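PDB 1RIF: ATP-dependent DNA helicase uvsW from Enterobacteria phage T4, which couples ATP hydrolysis to unwinding of duplex DNA in the 3'-5' direction, driving branch migration in recombination-dependent repair and reorganization of stalled replication forks. Local coordinates for residues F22-D27 / D73-K78; R150-N155 / F226-N231. The protein carries 1 engineered substitution. All coordinates share one frame; numbering follows the deposited sequence.

Interaction 1: residues F22-D27 / D73-K78; sequences FHELRD and DNFGYK
Glu24 reaches from helix 19-28 to the aromatic rings of Phe75 and Tyr77, and its two carboxylate oxygens divide the work between them. OE1 accepts a hydrogen bond from Tyr77 OH at 2.5 Å, a short bond made on the syn lone pair, the side facing the other oxygen. OE1 lies at the edge of the Tyr77 ring, in the ring plane, yet the carboxylate itself is rotated by 67° from that plane. OE2 belongs to Phe75 instead: it lies 3.1 Å from CE2 of Phe75, approaching obliquely, and the carboxylate carbon CD follows at 3.5 Å from the same CE2. The reach depends on chain shape, since Glu24 is fully extended beyond CG (chi2 180°) and its acid group thereby projects from the helix toward both rings.

The turn sets up the partners. Phe75 is the first residue past helix 68-74 to leave helical geometry, and Gly76 follows with positive phi, so the backbone doubles back and presents Phe75 and Tyr77 to the same side chain. Phe75 O sits 3.8 Å above the plane of the Tyr77 ring, over its centre, so a carbonyl meets that ring's face while Glu24 meets its edge. Phe75 stacks on Phe71, which also touches Glu24 and Leu25, and a bound gold ion lies about 6 Å from the Tyr77 side chain. This is a surface contact of the alpha/beta N-terminal domain, between helix 19-28 and the turn that leads from helix 68-74 into edge strand 79-81 of its mixed sheet.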
loop_
_atom_site.group_PDB
_atom_site.type_symbol
_atom_site.label_atom_id
_atom_site.label_comp_id
_atom_site.label_asym_id
_atom_site.label_seq_id
_atom_site.Cartn_x
_atom_site.Cartn_y
_atom_site.Cartn_z
ATOM N N PHE A 22 -17.115 17.644 -11.169
ATOM C CA PHE A 22 -17.055 16.810 -9.977
ATOM C C PHE A 22 -17.929 15.571 -10.130
ATOM O O PHE A 22 -17.528 14.462 -9.773
ATOM C CB PHE A 22 -17.521 17.580 -8.747
ATOM C CG PHE A 22 -17.640 16.724 -7.519
ATOM C CD1 PHE A 22 -16.499 16.227 -6.889
ATOM C CD2 PHE A 22 -18.889 16.377 -7.017
ATOM C CE1 PHE A 22 -16.602 15.397 -5.779
ATOM C CE2 PHE A 22 -19.003 15.546 -5.906
ATOM C CZ PHE A 22 -17.859 15.054 -5.284
ATOM N N HIS A 23 -19.128 15.759 -10.659
ATOM C CA HIS A 23 -20.035 14.641 -10.847
ATOM C C HIS A 23 -19.527 13.698 -11.922
ATOM O O HIS A 23 -19.755 12.492 -11.855
ATOM C CB HIS A 23 -21.430 15.169 -11.164
ATOM C CG HIS A 23 -22.052 15.897 -10.014
ATOM N ND1 HIS A 23 -23.010 16.873 -10.174
ATOM C CD2 HIS A 23 -21.834 15.799 -8.681
ATOM C CE1 HIS A 23 -23.355 17.346 -8.989
ATOM N NE2 HIS A 23 -22.655 16.711 -8.068
ATOM N N GLU A 24 -18.821 14.243 -12.907
ATOM C CA GLU A 24 -18.266 13.414 -13.966
ATOM C C GLU A 24 -17.153 12.581 -13.354
ATOM O O GLU A 24 -17.043 11.384 -13.609
ATOM C CB GLU A 24 -17.712 14.293 -15.075
ATOM C CG GLU A 24 -18.756 15.216 -15.669
ATOM C CD GLU A 24 -18.191 16.091 -16.763
ATOM O OE1 GLU A 24 -17.208 16.816 -16.490
ATOM O OE2 GLU A 24 -18.727 16.051 -17.894
ATOM N N LEU A 25 -16.335 13.231 -12.531
ATOM C CA LEU A 25 -15.227 12.567 -11.847
ATOM C C LEU A 25 -15.726 11.518 -10.860
ATOM O O LEU A 25 -15.103 10.469 -10.677
ATOM C CB LEU A 25 -14.390 13.595 -11.090
ATOM C CG LEU A 25 -13.373 14.412 -11.886
ATOM C CD1 LEU A 25 -12.911 15.595 -11.052
ATOM C CD2 LEU A 25 -12.201 13.526 -12.270
ATOM N N ARG A 26 -16.850 11.822 -10.221
ATOM C CA ARG A 26 -17.455 10.933 -9.233
ATOM C C ARG A 26 -17.979 9.656 -9.871
ATOM O O ARG A 26 -17.959 8.596 -9.249
ATOM C CB ARG A 26 -18.584 11.669 -8.502
ATOM C CG ARG A 26 -19.326 10.832 -7.485
ATOM C CD ARG A 26 -20.341 11.661 -6.719
ATOM N NE ARG A 26 -21.168 10.809 -5.869
ATOM C CZ ARG A 26 -22.214 10.102 -6.295
ATOM N NH1 ARG A 26 -22.576 10.148 -7.573
ATOM N NH2 ARG A 26 -22.888 9.331 -5.444
ATOM N N ASP A 27 -18.453 9.761 -11.110
ATOM C CA ASP A 27 -18.959 8.599 -11.833
ATOM C C ASP A 27 -17.780 7.844 -12.428
ATOM O O ASP A 27 -17.778 6.613 -12.487
ATOM C CB ASP A 27 -19.916 9.014 -12.958
ATOM C CG ASP A 27 -21.220 9.593 -12.432
ATOM O OD1 ASP A 27 -21.570 9.301 -11.264
ATOM O OD2 ASP A 27 -21.901 10.326 -13.187
ATOM N N ASP A 73 -8.222 13.830 -20.507
ATOM C CA ASP A 73 -8.037 13.674 -21.954
ATOM C C ASP A 73 -9.395 13.514 -22.623
ATOM O O ASP A 73 -9.660 14.094 -23.678
ATOM C CB ASP A 73 -7.193 12.437 -22.293
ATOM C CG ASP A 73 -5.730 12.601 -21.932
ATOM O OD1 ASP A 73 -5.223 13.744 -21.976
ATOM O OD2 ASP A 73 -5.084 11.577 -21.622
ATOM N N ASN A 74 -10.247 12.710 -21.993
ATOM C CA ASN A 74 -11.598 12.430 -22.473
ATOM C C ASN A 74 -12.502 13.675 -22.514
ATOM O O ASN A 74 -13.160 13.943 -23.524
ATOM C CB ASN A 74 -12.229 11.367 -21.571
ATOM C CG ASN A 74 -13.665 11.070 -21.929
ATOM O OD1 ASN A 74 -14.458 10.676 -21.069
ATOM N ND2 ASN A 74 -14.008 11.237 -23.201
ATOM N N PHE A 75 -12.530 14.433 -21.421
ATOM C CA PHE A 75 -13.372 15.623 -21.350
ATOM C C PHE A 75 -12.646 16.902 -21.740
ATOM O O PHE A 75 -13.145 18.006 -21.506
ATOM C CB PHE A 75 -13.947 15.782 -19.943
ATOM C CG PHE A 75 -14.796 14.629 -19.497
ATOM C CD1 PHE A 75 -14.217 13.402 -19.173
ATOM C CD2 PHE A 75 -16.176 14.767 -19.393
ATOM C CE1 PHE A 75 -15.000 12.326 -18.752
ATOM C CE2 PHE A 75 -16.972 13.696 -18.971
ATOM C CZ PHE A 75 -16.380 12.473 -18.650
ATOM N N GLY A 76 -11.469 16.749 -22.334
ATOM C CA GLY A 76 -10.697 17.903 -22.743
ATOM C C GLY A 76 -10.436 18.880 -21.611
ATOM O O GLY A 76 -10.504 20.095 -21.811
ATOM N N TYR A 77 -10.130 18.364 -20.423
ATOM C CA TYR A 77 -9.868 19.230 -19.280
ATOM C C TYR A 77 -8.392 19.540 -19.071
ATOM O O TYR A 77 -7.517 18.743 -19.422
ATOM C CB TYR A 77 -10.434 18.615 -17.993
ATOM C CG TYR A 77 -11.942 18.683 -17.875
ATOM C CD1 TYR A 77 -12.630 19.867 -18.148
ATOM C CD2 TYR A 77 -12.680 17.576 -17.453
ATOM C CE1 TYR A 77 -14.018 19.946 -18.003
ATOM C CE2 TYR A 77 -14.071 17.645 -17.300
ATOM C CZ TYR A 77 -14.730 18.831 -17.577
ATOM O OH TYR A 77 -16.097 18.910 -17.423
ATOM N N LYS A 78 -8.133 20.716 -18.504
ATOM C CA LYS A 78 -6.776 21.165 -18.200
ATOM C C LYS A 78 -6.612 21.087 -16.687
ATOM O O LYS A 78 -7.443 21.622 -15.947
ATOM C CB LYS A 78 -6.563 22.614 -18.670
ATOM C CG LYS A 78 -6.575 22.817 -20.186
ATOM C CD LYS A 78 -5.350 22.202 -20.872
ATOM C CE LYS A 78 -5.398 20.668 -20.931
ATOM N NZ LYS A 78 -4.182 20.064 -21.571
#

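Interaction 2: residues R150-N155 / F226-N231; sequences RYYLEN and FGMMMN
Tyr152 and Met228 bring the final turns of helix 141-155 nearest to strand 226-232, with their CA atoms 7.3 Å apart just after the chain turns a corner at Gly227. From the helix, Tyr152 holds CG anti to its backbone nitrogen (chi1 -177°), which sends the ring across to the strand. From the strand, Met228 runs extended to the sulfur and then bends at chi3 (-79°), which turns its terminal methyl CE back to pack against Tyr152 CB at 3.5 Å. The two side chains slide past each other in opposite directions. Met228 CB lies over one face of the Tyr152 ring, offset toward the rim and 4.2 Å from the centroid, as a CH-pi contact, and SD makes an oblique Met-aromatic contact with the same ring.

The phenol end goes to Gly227, where Tyr152 OH comes within 3.1 Å of Gly227 CA; the glycine has no side chain to stand in its way. This hydroxyl is buried, and a weak hydrogen bond from Gly158 N gives it a polar partner. Tyr152 also touches Ile160 of strand 159-163, and backbone hydrogen bonds from Gly227 to Lys159 and from Met228 to Leu161 tie that strand to 226-232. Such helix-on-sheet packing is characteristic of the first RecA-like domain of a superfamily 2 helicase: the helix begins at the end of the predicted ATP-binding segment, and the strand leads into the predicted DEAH-box motif at Asp232.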
loop_
_atom_site.group_PDB
_atom_site.type_symbol
_atom_site.label_atom_id
_atom_site.label_comp_id
_atom_site.label_asym_id
_atom_site.label_seq_id
_atom_site.Cartn_x
_atom_site.Cartn_y
_atom_site.Cartn_z
ATOM N N ARG A 150 13.878 -2.410 5.681
ATOM C CA ARG A 150 15.237 -2.032 6.104
ATOM C C ARG A 150 15.540 -0.608 5.626
ATOM O O ARG A 150 16.010 0.237 6.386
ATOM C CB ARG A 150 16.270 -2.950 5.447
ATOM C CG ARG A 150 17.477 -3.332 6.288
ATOM C CD ARG A 150 18.088 -2.215 7.108
ATOM N NE ARG A 150 18.317 -2.728 8.457
ATOM C CZ ARG A 150 19.332 -2.401 9.249
ATOM N NH1 ARG A 150 20.255 -1.539 8.854
ATOM N NH2 ARG A 150 19.429 -2.966 10.444
ATOM N N TYR A 151 15.302 -0.367 4.339
ATOM C CA TYR A 151 15.545 0.938 3.755
ATOM C C TYR A 151 14.801 2.012 4.521
ATOM O O TYR A 151 15.383 3.014 4.905
ATOM C CB TYR A 151 15.089 0.975 2.298
ATOM C CG TYR A 151 15.272 2.337 1.676
ATOM C CD1 TYR A 151 16.471 2.685 1.055
ATOM C CD2 TYR A 151 14.274 3.311 1.778
ATOM C CE1 TYR A 151 16.678 3.970 0.558
ATOM C CE2 TYR A 151 14.473 4.598 1.286
ATOM C CZ TYR A 151 15.676 4.920 0.678
ATOM O OH TYR A 151 15.883 6.192 0.191
ATOM N N TYR A 152 13.506 1.806 4.725
ATOM C CA TYR A 152 12.688 2.774 5.447
ATOM C C TYR A 152 13.208 2.983 6.869
ATOM O O TYR A 152 13.343 4.116 7.343
ATOM C CB TYR A 152 11.234 2.305 5.518
ATOM C CG TYR A 152 10.351 3.312 6.197
ATOM C CD1 TYR A 152 9.794 4.378 5.485
ATOM C CD2 TYR A 152 10.162 3.270 7.576
ATOM C CE1 TYR A 152 9.084 5.382 6.133
ATOM C CE2 TYR A 152 9.457 4.263 8.232
ATOM C CZ TYR A 152 8.924 5.321 7.511
ATOM O OH TYR A 152 8.274 6.334 8.189
ATOM N N LEU A 153 13.487 1.876 7.546
ATOM C CA LEU A 153 13.985 1.893 8.917
ATOM C C LEU A 153 15.199 2.817 9.038
ATOM O O LEU A 153 15.283 3.650 9.945
ATOM C CB LEU A 153 14.337 0.454 9.330
ATOM C CG LEU A 153 14.502 -0.062 10.771
ATOM C CD1 LEU A 153 15.939 0.004 11.172
ATOM C CD2 LEU A 153 13.608 0.697 11.733
ATOM N N GLU A 154 16.133 2.690 8.104
ATOM C CA GLU A 154 17.342 3.502 8.136
ATOM C C GLU A 154 17.162 4.972 7.762
ATOM O O GLU A 154 17.924 5.828 8.212
ATOM C CB GLU A 154 18.396 2.896 7.210
ATOM C CG GLU A 154 18.746 1.464 7.513
ATOM C CD GLU A 154 19.948 0.996 6.717
ATOM O OE1 GLU A 154 20.342 1.705 5.765
ATOM O OE2 GLU A 154 20.489 -0.085 7.039
ATOM N N ASN A 155 16.156 5.270 6.952
ATOM C CA ASN A 155 15.943 6.634 6.486
ATOM C C ASN A 155 14.789 7.454 7.068
ATOM O O ASN A 155 14.718 8.662 6.831
ATOM C CB ASN A 155 15.829 6.609 4.961
ATOM C CG ASN A 155 17.128 6.207 4.295
ATOM O OD1 ASN A 155 18.057 7.010 4.199
ATOM N ND2 ASN A 155 17.212 4.958 3.856
ATOM N N PHE A 226 2.380 4.842 11.045
ATOM C CA PHE A 226 3.084 4.152 9.971
ATOM C C PHE A 226 3.550 4.996 8.799
ATOM O O PHE A 226 2.793 5.802 8.262
ATOM C CB PHE A 226 2.235 2.981 9.472
ATOM C CG PHE A 226 1.941 1.972 10.540
ATOM C CD1 PHE A 226 0.704 1.956 11.184
ATOM C CD2 PHE A 226 2.926 1.081 10.958
ATOM C CE1 PHE A 226 0.458 1.071 12.232
ATOM C CE2 PHE A 226 2.690 0.191 12.008
ATOM C CZ PHE A 226 1.454 0.186 12.647
ATOM N N GLY A 227 4.816 4.809 8.421
ATOM C CA GLY A 227 5.378 5.533 7.298
ATOM C C GLY A 227 5.417 4.647 6.062
ATOM O O GLY A 227 5.469 5.126 4.925
ATOM N N MET A 228 5.402 3.340 6.295
ATOM C CA MET A 228 5.421 2.362 5.219
ATOM C C MET A 228 4.488 1.215 5.572
ATOM O O MET A 228 4.387 0.826 6.727
ATOM C CB MET A 228 6.836 1.822 5.002
ATOM C CG MET A 228 6.929 0.748 3.926
ATOM S SD MET A 228 8.597 0.053 3.734
ATOM C CE MET A 228 9.384 1.343 2.746
ATOM N N MET A 229 3.797 0.688 4.567
ATOM C CA MET A 229 2.865 -0.424 4.751
ATOM C C MET A 229 2.961 -1.351 3.544
ATOM O O MET A 229 3.060 -0.899 2.400
ATOM C CB MET A 229 1.424 0.107 4.910
ATOM C CG MET A 229 0.327 -0.954 5.053
ATOM S SD MET A 229 -0.265 -1.694 3.484
ATOM C CE MET A 229 -1.205 -0.344 2.796
ATOM N N MET A 230 2.944 -2.648 3.821
ATOM C CA MET A 230 3.014 -3.674 2.793
ATOM C C MET A 230 1.952 -4.742 3.040
ATOM O O MET A 230 1.663 -5.101 4.190
ATOM C CB MET A 230 4.380 -4.366 2.814
ATOM C CG MET A 230 5.573 -3.498 2.515
ATOM S SD MET A 230 7.066 -4.370 3.033
ATOM C CE MET A 230 7.762 -3.216 4.184
ATOM N N ASN A 231 1.387 -5.258 1.953
ATOM C CA ASN A 231 0.395 -6.321 2.039
ATOM C C ASN A 231 0.780 -7.409 1.033
ATOM O O ASN A 231 0.649 -7.224 -0.179
ATOM C CB ASN A 231 -1.009 -5.779 1.740
ATOM C CG ASN A 231 -2.086 -6.871 1.780
ATOM O OD1 ASN A 231 -1.936 -7.900 2.448
ATOM N ND2 ASN A 231 -3.182 -6.634 1.081
#

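The two contacts illustrate how chemistry follows position in a fold. Interaction 1 lies near the surface of the N-terminal domain, about 26 Å from the centre of the chain, and rests on a carboxylate that meets a phenol hydroxyl and the ring of Phe75. Interaction 2 is buried in the helicase ATP-binding domain and depends on apolar and aromatic packing, with no hydrogen bond across it. They share no helix or strand: one joins a helix to the turn after another helix, the other a helix to a strand of the parallel sheet. Their centres are 35 Å apart, on opposite sides of the chain's centre, and both use a tyrosine, through its hydroxyl in 22-27/73-78 but mainly through its ring in 150-155/226-231.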